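Local coordinates for leucine aminopeptidase 2 (Saccharomyces cerevisiae, PDB 2XQ0), which cleaves di- and tripeptides as a zinc-dependent M1-family aminopeptidase and also has a low epoxide hydrolase activity in vitro, at residues T51-K56 with N111-I116; D65-D70 with I103-C108; A471-Q476 with S508-L513; F514-T519 with V560-K565. All blocks are in the same frame, centred on the assembly; numbering follows the deposited sequence.

Interaction 1: T51-K56 with N111-I116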
loop_
_atom_site.group_PDB
_atom_site.type_symbol
_atom_site.label_atom_id
_atom_site.label_comp_id
_atom_site.label_asym_id
_atom_site.label_seq_id
_atom_site.Cartn_x
_atom_site.Cartn_y
_atom_site.Cartn_z
ATOM N N THR A 51 -1.424 -4.734 27.293
ATOM C CA THR A 51 -2.334 -5.527 28.109
ATOM C C THR A 51 -3.452 -6.065 27.223
ATOM O O THR A 51 -4.114 -5.305 26.529
ATOM C CB THR A 51 -2.955 -4.683 29.244
ATOM O OG1 THR A 51 -1.921 -4.040 29.993
ATOM C CG2 THR A 51 -3.780 -5.558 30.172
ATOM N N PHE A 52 -3.638 -7.376 27.243
ATOM C CA PHE A 52 -4.719 -8.039 26.524
ATOM C C PHE A 52 -5.750 -8.563 27.513
ATOM O O PHE A 52 -5.398 -9.168 28.543
ATOM C CB PHE A 52 -4.197 -9.249 25.753
ATOM C CG PHE A 52 -3.153 -8.920 24.725
ATOM C CD1 PHE A 52 -3.512 -8.401 23.493
ATOM C CD2 PHE A 52 -1.812 -9.163 24.978
ATOM C CE1 PHE A 52 -2.557 -8.127 22.541
ATOM C CE2 PHE A 52 -0.851 -8.875 24.035
ATOM C CZ PHE A 52 -1.225 -8.355 22.815
ATOM N N GLN A 53 -7.019 -8.368 27.191
ATOM C CA GLN A 53 -8.083 -9.093 27.861
ATOM C C GLN A 53 -8.352 -10.278 26.944
ATOM O O GLN A 53 -8.701 -10.097 25.774
ATOM C CB GLN A 53 -9.344 -8.241 27.998
ATOM C CG GLN A 53 -9.138 -6.881 28.624
ATOM C CD GLN A 53 -8.711 -6.975 30.059
ATOM O OE1 GLN A 53 -9.057 -7.930 30.761
ATOM N NE2 GLN A 53 -7.950 -5.984 30.516
ATOM N N LEU A 54 -8.162 -11.486 27.462
ATOM C CA LEU A 54 -8.274 -12.690 26.640
ATOM C C LEU A 54 -9.316 -13.665 27.164
ATOM O O LEU A 54 -9.691 -13.622 28.340
ATOM C CB LEU A 54 -6.926 -13.407 26.554
ATOM C CG LEU A 54 -5.729 -12.646 25.996
ATOM C CD1 LEU A 54 -4.505 -13.564 25.967
ATOM C CD2 LEU A 54 -6.044 -12.107 24.607
ATOM N N LYS A 55 -9.770 -14.553 26.283
ATOM C CA LYS A 55 -10.643 -15.647 26.684
ATOM C C LYS A 55 -10.168 -16.956 26.068
ATOM O O LYS A 55 -10.031 -17.067 24.847
ATOM C CB LYS A 55 -12.096 -15.367 26.299
ATOM C CG LYS A 55 -13.085 -16.455 26.719
ATOM C CD LYS A 55 -14.533 -15.982 26.581
ATOM C CE LYS A 55 -14.852 -15.536 25.152
ATOM N NZ LYS A 55 -16.211 -14.920 25.019
ATOM N N LYS A 56 -9.903 -17.941 26.922
ATOM C CA LYS A 56 -9.543 -19.277 26.469
ATOM C C LYS A 56 -10.719 -19.875 25.709
ATOM O O LYS A 56 -11.856 -19.842 26.184
ATOM C CB LYS A 56 -9.207 -20.188 27.655
ATOM C CG LYS A 56 -8.139 -19.660 28.600
ATOM C CD LYS A 56 -7.835 -20.671 29.705
ATOM C CE LYS A 56 -6.983 -20.064 30.811
ATOM N NZ LYS A 56 -6.492 -21.108 31.754
ATOM N N ASN A 111 -11.578 -16.377 31.260
ATOM C CA ASN A 111 -11.300 -14.966 31.016
ATOM C C ASN A 111 -10.155 -14.492 31.901
ATOM O O ASN A 111 -10.155 -14.742 33.111
ATOM C CB ASN A 111 -12.539 -14.104 31.277
ATOM C CG ASN A 111 -13.572 -14.223 30.184
ATOM O OD1 ASN A 111 -13.741 -13.314 29.372
ATOM N ND2 ASN A 111 -14.273 -15.349 30.155
ATOM N N PHE A 112 -9.180 -13.811 31.303
ATOM C CA PHE A 112 -8.012 -13.375 32.062
ATOM C C PHE A 112 -7.330 -12.177 31.412
ATOM O O PHE A 112 -7.583 -11.852 30.245
ATOM C CB PHE A 112 -7.033 -14.540 32.292
ATOM C CG PHE A 112 -6.379 -15.069 31.024
ATOM C CD1 PHE A 112 -5.107 -14.653 30.658
ATOM C CD2 PHE A 112 -7.028 -15.996 30.219
ATOM C CE1 PHE A 112 -4.486 -15.145 29.513
ATOM C CE2 PHE A 112 -6.417 -16.496 29.063
ATOM C CZ PHE A 112 -5.140 -16.065 28.706
ATOM N N THR A 113 -6.489 -11.503 32.188
ATOM C CA THR A 113 -5.752 -10.353 31.704
ATOM C C THR A 113 -4.280 -10.711 31.595
ATOM O O THR A 113 -3.707 -11.328 32.511
ATOM C CB THR A 113 -5.926 -9.165 32.651
ATOM O OG1 THR A 113 -7.308 -8.785 32.679
ATOM C CG2 THR A 113 -5.094 -7.981 32.192
ATOM N N LEU A 114 -3.681 -10.337 30.464
ATOM C CA LEU A 114 -2.271 -10.607 30.182
ATOM C C LEU A 114 -1.505 -9.306 29.968
ATOM O O LEU A 114 -1.830 -8.535 29.062
ATOM C CB LEU A 114 -2.149 -11.486 28.944
ATOM C CG LEU A 114 -0.739 -11.597 28.365
ATOM C CD1 LEU A 114 0.207 -12.218 29.377
ATOM C CD2 LEU A 114 -0.750 -12.392 27.079
ATOM N N ASN A 115 -0.505 -9.052 30.810
ATOM C CA ASN A 115 0.328 -7.865 30.660
ATOM C C ASN A 115 1.779 -8.238 30.362
ATOM O O ASN A 115 2.386 -9.055 31.058
ATOM C CB ASN A 115 0.256 -6.976 31.906
ATOM C CG ASN A 115 1.067 -5.692 31.760
ATOM O OD1 ASN A 115 2.233 -5.630 32.148
ATOM N ND2 ASN A 115 0.453 -4.668 31.203
ATOM N N ILE A 116 2.335 -7.639 29.319
ATOM C CA ILE A 116 3.731 -7.873 28.965
ATOM C C ILE A 116 4.474 -6.548 28.866
ATOM O O ILE A 116 4.106 -5.682 28.068
ATOM C CB ILE A 116 3.837 -8.560 27.608
ATOM C CG1 ILE A 116 2.950 -9.813 27.567
ATOM C CG2 ILE A 116 5.296 -8.867 27.276
ATOM C CD1 ILE A 116 2.634 -10.280 26.173
HETATM O O HOH W 1 -10.832 -10.658 30.528
HETATM O O HOH W 2 -15.900 -13.075 27.252
#

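Interaction 2: D65-D70 with I103-C108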
loop_
_atom_site.group_PDB
_atom_site.type_symbol
_atom_site.label_atom_id
_atom_site.label_comp_id
_atom_site.label_asym_id
_atom_site.label_seq_id
_atom_site.Cartn_x
_atom_site.Cartn_y
_atom_site.Cartn_z
ATOM N N ASP A 65 -0.981 -25.986 29.241
ATOM C CA ASP A 65 -1.611 -24.918 28.469
ATOM C C ASP A 65 -0.727 -23.674 28.424
ATOM O O ASP A 65 -0.333 -23.136 29.460
ATOM C CB ASP A 65 -2.982 -24.564 29.033
ATOM C CG ASP A 65 -3.934 -24.090 27.962
ATOM O OD1 ASP A 65 -4.581 -23.038 28.152
ATOM O OD2 ASP A 65 -4.015 -24.769 26.916
ATOM N N GLU A 66 -0.417 -23.225 27.214
ATOM C CA GLU A 66 0.496 -22.111 27.029
ATOM C C GLU A 66 -0.086 -21.065 26.093
ATOM O O GLU A 66 -0.891 -21.385 25.218
ATOM C CB GLU A 66 1.820 -22.603 26.449
ATOM C CG GLU A 66 2.713 -23.339 27.425
ATOM C CD GLU A 66 3.917 -23.958 26.740
ATOM O OE1 GLU A 66 4.885 -24.326 27.447
ATOM O OE2 GLU A 66 3.895 -24.073 25.494
ATOM N N LEU A 67 0.329 -19.821 26.303
ATOM C CA LEU A 67 0.104 -18.734 25.355
ATOM C C LEU A 67 1.329 -18.708 24.475
ATOM O O LEU A 67 2.441 -18.780 24.987
ATOM C CB LEU A 67 0.066 -17.391 26.082
ATOM C CG LEU A 67 -1.207 -16.617 26.413
ATOM C CD1 LEU A 67 -2.053 -16.374 25.169
ATOM C CD2 LEU A 67 -1.999 -17.327 27.490
ATOM N N HIS A 68 1.137 -18.594 23.166
ATOM C CA HIS A 68 2.240 -18.420 22.239
ATOM C C HIS A 68 1.970 -17.111 21.501
ATOM O O HIS A 68 0.940 -16.971 20.835
ATOM C CB HIS A 68 2.274 -19.536 21.198
ATOM C CG HIS A 68 2.624 -20.881 21.746
ATOM N ND1 HIS A 68 2.554 -22.029 20.990
ATOM C CD2 HIS A 68 3.036 -21.267 22.979
ATOM C CE1 HIS A 68 2.917 -23.065 21.725
ATOM N NE2 HIS A 68 3.214 -22.627 22.937
ATOM N N LEU A 69 2.881 -16.154 21.618
ATOM C CA LEU A 69 2.739 -14.890 20.882
ATOM C C LEU A 69 3.902 -14.679 19.911
ATOM O O LEU A 69 4.977 -15.287 20.055
ATOM C CB LEU A 69 2.600 -13.689 21.833
ATOM C CG LEU A 69 1.432 -13.584 22.835
ATOM C CD1 LEU A 69 1.388 -12.216 23.510
ATOM C CD2 LEU A 69 0.111 -13.831 22.195
ATOM N N ASP A 70 3.668 -13.819 18.919
ATOM C CA ASP A 70 4.652 -13.459 17.909
ATOM C C ASP A 70 5.503 -12.344 18.495
ATOM O O ASP A 70 4.975 -11.469 19.153
ATOM C CB ASP A 70 3.933 -12.868 16.680
ATOM C CG ASP A 70 3.235 -13.914 15.822
ATOM O OD1 ASP A 70 3.935 -14.805 15.303
ATOM O OD2 ASP A 70 1.996 -13.804 15.611
ATOM N N ILE A 103 4.299 -18.431 27.001
ATOM C CA ILE A 103 3.882 -18.006 28.327
ATOM C C ILE A 103 3.053 -19.103 28.973
ATOM O O ILE A 103 2.153 -19.650 28.351
ATOM C CB ILE A 103 3.038 -16.707 28.268
ATOM C CG1 ILE A 103 3.830 -15.577 27.610
ATOM C CG2 ILE A 103 2.597 -16.297 29.675
ATOM C CD1 ILE A 103 2.968 -14.368 27.169
ATOM N N ASN A 104 3.369 -19.430 30.218
ATOM C CA ASN A 104 2.605 -20.413 30.959
ATOM C C ASN A 104 1.428 -19.728 31.609
ATOM O O ASN A 104 1.619 -18.855 32.447
ATOM C CB ASN A 104 3.484 -21.047 32.043
ATOM C CG ASN A 104 2.678 -21.808 33.077
ATOM O OD1 ASN A 104 1.781 -22.582 32.741
ATOM N ND2 ASN A 104 2.998 -21.594 34.346
ATOM N N ASN A 105 0.207 -20.100 31.229
ATOM C CA ASN A 105 -0.951 -19.482 31.872
ATOM C C ASN A 105 -1.659 -20.397 32.871
ATOM O O ASN A 105 -2.541 -21.182 32.514
ATOM C CB ASN A 105 -1.928 -18.860 30.864
ATOM C CG ASN A 105 -2.488 -19.862 29.888
ATOM O OD1 ASN A 105 -1.837 -20.849 29.542
ATOM N ND2 ASN A 105 -3.705 -19.609 29.423
ATOM N N ALA A 106 -1.247 -20.285 34.130
ATOM C CA ALA A 106 -1.882 -21.010 35.220
ATOM C C ALA A 106 -3.078 -20.221 35.749
ATOM O O ALA A 106 -3.580 -20.497 36.839
ATOM C CB ALA A 106 -0.880 -21.276 36.332
ATOM N N SER A 107 -3.527 -19.237 34.971
ATOM C CA SER A 107 -4.683 -18.429 35.343
ATOM C C SER A 107 -5.868 -19.325 35.669
ATOM O O SER A 107 -6.052 -20.381 35.062
ATOM C CB SER A 107 -5.053 -17.449 34.228
ATOM O OG SER A 107 -5.520 -18.129 33.078
ATOM N N CYS A 108 -6.671 -18.893 36.633
ATOM C CA CYS A 108 -7.754 -19.716 37.148
ATOM C C CYS A 108 -8.930 -19.809 36.180
ATOM O O CYS A 108 -9.478 -20.892 35.962
ATOM C CB CYS A 108 -8.217 -19.192 38.510
ATOM S SG CYS A 108 -6.961 -19.308 39.816
#

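Interaction 3: A471-Q476 with S508-L513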
loop_
_atom_site.group_PDB
_atom_site.type_symbol
_atom_site.label_atom_id
_atom_site.label_comp_id
_atom_site.label_asym_id
_atom_site.label_seq_id
_atom_site.Cartn_x
_atom_site.Cartn_y
_atom_site.Cartn_z
ATOM N N ALA A 471 -6.793 7.300 -23.566
ATOM C CA ALA A 471 -5.428 6.855 -23.853
ATOM C C ALA A 471 -5.080 6.971 -25.336
ATOM O O ALA A 471 -3.904 6.963 -25.712
ATOM C CB ALA A 471 -5.216 5.423 -23.391
ATOM N N ASP A 472 -6.105 7.074 -26.174
ATOM C CA ASP A 472 -5.915 7.066 -27.619
ATOM C C ASP A 472 -5.089 8.247 -28.126
ATOM O O ASP A 472 -4.187 8.084 -28.936
ATOM C CB ASP A 472 -7.274 7.034 -28.321
ATOM C CG ASP A 472 -7.982 5.705 -28.157
ATOM O OD1 ASP A 472 -7.285 4.676 -28.016
ATOM O OD2 ASP A 472 -9.235 5.692 -28.181
ATOM N N ASN A 473 -5.438 9.437 -27.669
ATOM C CA ASN A 473 -4.660 10.645 -27.932
ATOM C C ASN A 473 -3.193 10.475 -27.510
ATOM O O ASN A 473 -2.265 10.871 -28.229
ATOM C CB ASN A 473 -5.294 11.783 -27.145
ATOM C CG ASN A 473 -5.921 11.293 -25.832
ATOM O OD1 ASN A 473 -5.212 10.951 -24.880
ATOM N ND2 ASN A 473 -7.254 11.235 -25.790
ATOM N N VAL A 474 -2.992 9.855 -26.351
ATOM C CA VAL A 474 -1.654 9.631 -25.819
ATOM C C VAL A 474 -0.873 8.692 -26.701
ATOM O O VAL A 474 0.250 8.988 -27.111
ATOM C CB VAL A 474 -1.731 9.031 -24.410
ATOM C CG1 VAL A 474 -0.350 8.639 -23.919
ATOM C CG2 VAL A 474 -2.392 10.035 -23.463
ATOM N N TYR A 475 -1.476 7.551 -27.006
ATOM C CA TYR A 475 -0.854 6.581 -27.894
ATOM C C TYR A 475 -0.535 7.183 -29.263
ATOM O O TYR A 475 0.551 6.969 -29.803
ATOM C CB TYR A 475 -1.756 5.352 -28.043
ATOM C CG TYR A 475 -1.844 4.511 -26.784
ATOM C CD1 TYR A 475 -0.724 4.278 -26.006
ATOM C CD2 TYR A 475 -3.048 3.943 -26.383
ATOM C CE1 TYR A 475 -0.801 3.502 -24.853
ATOM C CE2 TYR A 475 -3.132 3.167 -25.234
ATOM C CZ TYR A 475 -2.010 2.949 -24.476
ATOM O OH TYR A 475 -2.092 2.173 -23.334
ATOM N N GLN A 476 -1.472 7.926 -29.836
ATOM C CA GLN A 476 -1.206 8.575 -31.119
ATOM C C GLN A 476 0.034 9.470 -31.105
ATOM O O GLN A 476 0.856 9.396 -32.008
ATOM C CB GLN A 476 -2.415 9.359 -31.608
ATOM C CG GLN A 476 -3.584 8.471 -31.972
ATOM C CD GLN A 476 -4.806 9.267 -32.360
ATOM O OE1 GLN A 476 -4.694 10.376 -32.889
ATOM N NE2 GLN A 476 -5.985 8.708 -32.105
ATOM N N SER A 508 -2.011 14.602 -15.626
ATOM C CA SER A 508 -0.721 14.052 -15.214
ATOM C C SER A 508 -0.634 12.554 -15.519
ATOM O O SER A 508 0.421 12.051 -15.888
ATOM C CB SER A 508 -0.460 14.314 -13.728
ATOM O OG SER A 508 -1.315 13.531 -12.914
ATOM N N ASN A 509 -1.750 11.848 -15.353
ATOM C CA ASN A 509 -1.810 10.441 -15.700
ATOM C C ASN A 509 -1.530 10.231 -17.181
ATOM O O ASN A 509 -0.872 9.270 -17.578
ATOM C CB ASN A 509 -3.181 9.863 -15.342
ATOM C CG ASN A 509 -3.410 9.777 -13.844
ATOM O OD1 ASN A 509 -2.575 9.251 -13.100
ATOM N ND2 ASN A 509 -4.551 10.287 -13.395
ATOM N N GLN A 510 -2.045 11.136 -18.002
ATOM C CA GLN A 510 -1.848 11.032 -19.431
ATOM C C GLN A 510 -0.401 11.346 -19.783
ATOM O O GLN A 510 0.192 10.663 -20.632
ATOM C CB GLN A 510 -2.835 11.934 -20.179
ATOM C CG GLN A 510 -4.259 11.402 -20.148
ATOM C CD GLN A 510 -5.250 12.369 -20.734
ATOM O OE1 GLN A 510 -5.246 13.547 -20.396
ATOM N NE2 GLN A 510 -6.092 11.885 -21.632
ATOM N N LEU A 511 0.171 12.361 -19.128
ATOM C CA LEU A 511 1.596 12.659 -19.287
ATOM C C LEU A 511 2.461 11.471 -18.881
ATOM O O LEU A 511 3.407 11.106 -19.585
ATOM C CB LEU A 511 1.998 13.897 -18.470
ATOM C CG LEU A 511 1.493 15.244 -18.990
ATOM C CD1 LEU A 511 1.762 16.358 -17.987
ATOM C CD2 LEU A 511 2.126 15.574 -20.337
ATOM N N VAL A 512 2.144 10.870 -17.736
ATOM C CA VAL A 512 2.853 9.686 -17.289
ATOM C C VAL A 512 2.770 8.553 -18.318
ATOM O O VAL A 512 3.798 7.970 -18.694
ATOM C CB VAL A 512 2.351 9.239 -15.905
ATOM C CG1 VAL A 512 2.874 7.866 -15.565
ATOM C CG2 VAL A 512 2.785 10.264 -14.850
ATOM N N LEU A 513 1.558 8.255 -18.782
ATOM C CA LEU A 513 1.367 7.246 -19.823
ATOM C C LEU A 513 2.109 7.613 -21.108
ATOM O O LEU A 513 2.742 6.763 -21.734
ATOM C CB LEU A 513 -0.119 7.027 -20.128
ATOM C CG LEU A 513 -0.402 5.984 -21.232
ATOM C CD1 LEU A 513 0.066 4.590 -20.835
ATOM C CD2 LEU A 513 -1.861 5.948 -21.572
#

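Interaction 4: F514-T519 with V560-K565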
loop_
_atom_site.group_PDB
_atom_site.type_symbol
_atom_site.label_atom_id
_atom_site.label_comp_id
_atom_site.label_asym_id
_atom_site.label_seq_id
_atom_site.Cartn_x
_atom_site.Cartn_y
_atom_site.Cartn_z
ATOM N N PHE A 514 2.024 8.876 -21.516
ATOM C CA PHE A 514 2.781 9.344 -22.689
ATOM C C PHE A 514 4.284 9.064 -22.592
ATOM O O PHE A 514 4.858 8.424 -23.481
ATOM C CB PHE A 514 2.533 10.835 -22.920
ATOM C CG PHE A 514 3.372 11.423 -24.021
ATOM C CD1 PHE A 514 3.230 10.985 -25.332
ATOM C CD2 PHE A 514 4.293 12.424 -23.750
ATOM C CE1 PHE A 514 3.992 11.527 -26.351
ATOM C CE2 PHE A 514 5.063 12.971 -24.764
ATOM C CZ PHE A 514 4.912 12.522 -26.068
ATOM N N LEU A 515 4.915 9.552 -21.522
ATOM C CA LEU A 515 6.357 9.377 -21.297
ATOM C C LEU A 515 6.710 7.905 -21.171
ATOM O O LEU A 515 7.772 7.473 -21.616
ATOM C CB LEU A 515 6.823 10.126 -20.042
ATOM C CG LEU A 515 6.764 11.661 -20.097
ATOM C CD1 LEU A 515 6.836 12.261 -18.705
ATOM C CD2 LEU A 515 7.868 12.212 -20.987
ATOM N N GLU A 516 5.818 7.139 -20.555
ATOM C CA GLU A 516 5.971 5.687 -20.500
ATOM C C GLU A 516 6.004 5.105 -21.920
ATOM O O GLU A 516 6.999 4.477 -22.313
ATOM C CB GLU A 516 4.862 5.058 -19.637
ATOM C CG GLU A 516 4.829 3.540 -19.598
ATOM C CD GLU A 516 6.054 2.926 -18.930
ATOM O OE1 GLU A 516 7.106 3.600 -18.846
ATOM O OE2 GLU A 516 5.964 1.759 -18.484
ATOM N N THR A 517 4.938 5.342 -22.691
ATOM C CA THR A 517 4.825 4.845 -24.072
ATOM C C THR A 517 6.053 5.186 -24.930
ATOM O O THR A 517 6.494 4.378 -25.738
ATOM C CB THR A 517 3.519 5.352 -24.754
ATOM O OG1 THR A 517 2.383 5.027 -23.936
ATOM C CG2 THR A 517 3.337 4.734 -26.144
ATOM N N LEU A 518 6.619 6.374 -24.739
ATOM C CA LEU A 518 7.823 6.773 -25.462
ATOM C C LEU A 518 9.031 5.882 -25.178
ATOM O O LEU A 518 9.798 5.560 -26.089
ATOM C CB LEU A 518 8.194 8.219 -25.145
ATOM C CG LEU A 518 7.299 9.291 -25.750
ATOM C CD1 LEU A 518 7.703 10.652 -25.208
ATOM C CD2 LEU A 518 7.368 9.256 -27.276
ATOM N N THR A 519 9.233 5.515 -23.914
ATOM C CA THR A 519 10.335 4.615 -23.571
ATOM C C THR A 519 10.027 3.190 -24.047
ATOM O O THR A 519 10.935 2.391 -24.275
ATOM C CB THR A 519 10.655 4.624 -22.061
ATOM O OG1 THR A 519 9.572 4.034 -21.334
ATOM C CG2 THR A 519 10.892 6.058 -21.565
ATOM N N VAL A 560 7.607 14.073 -13.122
ATOM C CA VAL A 560 9.024 14.372 -12.995
ATOM C C VAL A 560 9.852 13.093 -13.106
ATOM O O VAL A 560 10.884 13.078 -13.773
ATOM C CB VAL A 560 9.331 15.102 -11.674
ATOM C CG1 VAL A 560 10.819 15.053 -11.369
ATOM C CG2 VAL A 560 8.823 16.542 -11.737
ATOM N N PHE A 561 9.382 12.016 -12.481
ATOM C CA PHE A 561 10.107 10.752 -12.529
ATOM C C PHE A 561 10.196 10.235 -13.944
ATOM O O PHE A 561 11.264 9.828 -14.387
ATOM C CB PHE A 561 9.460 9.681 -11.658
ATOM C CG PHE A 561 10.052 8.314 -11.864
ATOM C CD1 PHE A 561 11.163 7.913 -11.140
ATOM C CD2 PHE A 561 9.525 7.447 -12.806
ATOM C CE1 PHE A 561 11.728 6.664 -11.337
ATOM C CE2 PHE A 561 10.080 6.196 -13.010
ATOM C CZ PHE A 561 11.189 5.803 -12.271
ATOM N N LYS A 562 9.061 10.234 -14.646
ATOM C CA LYS A 562 9.008 9.804 -16.036
ATOM C C LYS A 562 9.915 10.658 -16.912
ATOM O O LYS A 562 10.621 10.140 -17.773
ATOM C CB LYS A 562 7.578 9.873 -16.554
ATOM C CG LYS A 562 6.657 8.866 -15.904
ATOM C CD LYS A 562 7.108 7.461 -16.229
ATOM C CE LYS A 562 6.216 6.445 -15.556
ATOM N NZ LYS A 562 6.700 5.070 -15.766
ATOM N N MET A 563 9.885 11.970 -16.690
ATOM C CA MET A 563 10.774 12.888 -17.404
ATOM C C MET A 563 12.217 12.454 -17.232
ATOM O O MET A 563 12.969 12.378 -18.190
ATOM C CB MET A 563 10.624 14.325 -16.892
ATOM C CG MET A 563 11.733 15.256 -17.383
ATOM S SD MET A 563 11.880 16.799 -16.466
ATOM C CE MET A 563 12.362 16.205 -14.852
ATOM N N PHE A 564 12.605 12.171 -15.996
ATOM C CA PHE A 564 13.961 11.690 -15.755
ATOM C C PHE A 564 14.231 10.389 -16.509
ATOM O O PHE A 564 15.281 10.236 -17.143
ATOM C CB PHE A 564 14.219 11.531 -14.261
ATOM C CG PHE A 564 14.652 12.798 -13.591
ATOM C CD1 PHE A 564 15.805 13.450 -14.000
ATOM C CD2 PHE A 564 13.926 13.332 -12.546
ATOM C CE1 PHE A 564 16.215 14.616 -13.383
ATOM C CE2 PHE A 564 14.341 14.500 -11.920
ATOM C CZ PHE A 564 15.479 15.138 -12.337
ATOM N N LYS A 565 13.269 9.469 -16.466
ATOM C CA LYS A 565 13.420 8.178 -17.125
ATOM C C LYS A 565 13.524 8.329 -18.646
ATOM O O LYS A 565 14.366 7.693 -19.289
ATOM C CB LYS A 565 12.268 7.247 -16.748
ATOM C CG LYS A 565 12.394 5.842 -17.307
ATOM C CD LYS A 565 11.118 5.057 -17.053
ATOM C CE LYS A 565 11.254 3.617 -17.486
ATOM N NZ LYS A 565 9.972 2.865 -17.365
#

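Interaction 1: T51-K56 with N111-I116
Phe112 lays its ring against Leu54, and the two side chains lie on the same face of a pair of antiparallel strands. CB of Leu54 sits over one face of the ring, 4.1 Å from its centroid and displaced toward the rim, a CH-pi contact, while CD1 of Leu54 meets CZ of Phe112 at 3.8 Å. The ring is brought there by a first torsion of 66°, which sets CG of Phe112 between its own backbone N and carbonyl carbon and swings the phenyl group across to strand 45-56. Lys56 crosses the Phe112 side chain at about a right angle, its CG 3.6 Å from CE2 of Phe112. Beside this pair, CD1 of Leu54 also packs on CD2 of Leu114. Beneath them Leu54 and Phe112 exchange two backbone hydrogen bonds, the one from Leu54 N to Phe112 O nearly straight at 176°.

The other face carries polar groups. Thr51 OG1 accepts a 2.7 Å bond from Asn115 ND2, lying in the plane of that amide, and its CG2 is pressed tightly on CG2 of Thr113, at 3.4 Å. Next to it Thr113 OG1 donates to Gln53 OE1, tilted from the carbonyl plane. With Leu67 packed on its apolar face and polar groups on the other, this is an antiparallel strand pair within the large beta sheet of the M1 N-terminal domain.

Interaction 2: D65-D70 with I103-C108
An antiparallel strand pairing at the margin of the large sheet in the M1 N-terminal domain joins Leu67 to Ile103. Strand 66-69 is the outermost strand here, and strand 101-104 is its neighbour. Leu67 and Ile103 form a hydrogen-bonded pair, gripping each other through two backbone bonds: Leu67 N reaches Ile103 O at 2.7 Å, and Ile103 N reaches Leu67 O at 2.8 Å. Their side chains leave the sheet on the same face and meet at the root, CB of Leu67 lying 3.8 Å from CB of Ile103. This face turns inward, where Leu67 rests on Leu54 and Phe112, and Ile103 on Val79 and Ile81.

The following pair, Glu66 with Asn104, is non-hydrogen-bonded and turns its side chains to the other face. Between the backbones, CA of Glu66 approaches Ile103 O at 3.2 Å in a CA-H...O contact. Beyond Asn104 the chain leaves the strand, and Asn105 turns its side chain back toward strand 66-69. A first torsion of 60° sets its CG between its own backbone N and carbonyl carbon, bringing the side chain across that of Leu67 at about a right angle, with CB of Asn105 3.7 Å from CD2 of Leu67. On the far side of the strand, Asn24 bonds to the backbone of Glu66 and His68 and so occupies the margin.

Along strand 66-69 itself, two side chains are linked: His68 NE2 donates to Glu66 OE2 at 3.0 Å, in the imidazole plane but 25° out of the carboxylate plane, on the anti side of OE2.

Interaction 3: A471-Q476 with S508-L513
Leu513 pushes its isobutyl group against Val474, CG1 of Val474 lying 3.8 Å from CG of Leu513. With CG anti to the backbone N (chi1 179°), the leucine reaches across to helix 469-484, where its CD2 also meets CB of Ala471 at 3.9 Å. From the next turn, Tyr475 comes in at about a right angle, its OH 4.1 Å from CD1 of Leu513. The second branch of Val474 serves another neighbour: CG2 touches CB of Gln510, also at 3.8 Å. Val474 thus sets one methyl against Leu513 and the other against Gln510, one turn apart on helix 508-519. An alanine at Val474 would remove both branches and is likely to open a gap beside these two residues.

The amide of Gln510 stands almost perpendicular to that of Asn473, and NE2 of Gln510 is hydrogen-bonded to the backbone carbonyl of Leu470. Phe346 and Ile350 of helix 341-360 also pack on Leu513. The axes of the two segments approach to 9.6 Å and cross at -35°, a packing of neighbouring helices 469-484 and 508-519 in the helical C-terminal part of the enzyme.

Interaction 4: F514-T519 with V560-K565
Glu516 OE1 receives two lysines from the neighbouring helix, Lys565 NZ at 3.3 Å and Lys562 NZ at 3.4 Å. Both are weak as hydrogen bonds, yet together they form a salt-bridge network in which one carboxylate oxygen is shared by two ammonium groups. The two ammonium groups probably stabilise the charged carboxylate. Each chain gets there differently: Lys565 is fully extended, whereas Lys562 bends at chi2 (-63°) and Glu516 bends at its own second torsion, turning its carboxylate toward them.

Beside the charges lies an apolar contact. CD1 of Leu515 presses on CB of Lys562 at 3.3 Å, closer than usual van der Waals distance, and also approaches Met563 N at 3.7 Å. The base of Lys562 is therefore packed while its end is engaged by Glu516.

Farther along helix 508-519, Thr519 faces Lys565, with OG1 4.2 Å from its NZ. The same hydroxyl donates to Glu516 O at 2.8 Å, in the carbonyl plane and on a lone pair, tying the last turn back on itself. A valine in place of Thr519 would probably cost that carbonyl its hydroxyl partner and take a polar neighbour from Lys565.

In the outer layer, Val559 packs on Leu515, Phe569 on Thr519, and Leu598 of helix 589-600 on Lys565. The axes of the two segments approach to 9.3 Å at 20°, nearly parallel neighbours in the helical C-terminal domain of leukotriene A4 hydrolases.

Overall arrangement
The four contacts form two clusters on opposite sides of the chain's centre. Interactions 1 and 2, with centres 10 Å apart, belong to one sheet, and interaction 2 is nested inside the loop closed by interaction 1; CZ of Phe112 touches CD2 of Leu67 at 3.6 Å. Interactions 3 and 4 lie 11 Å apart between centres and share helix 508-519, with CG1 of Val474 3.4 Å from the N of Phe514. The clusters do not meet: interactions 2 and 4 keep about 35 Å between nearest atoms. Bestatin comes within about 14 Å of the Lys562 side chain, and the side chain of substrate-binding Leu146 lies about 11 Å from that of Phe52.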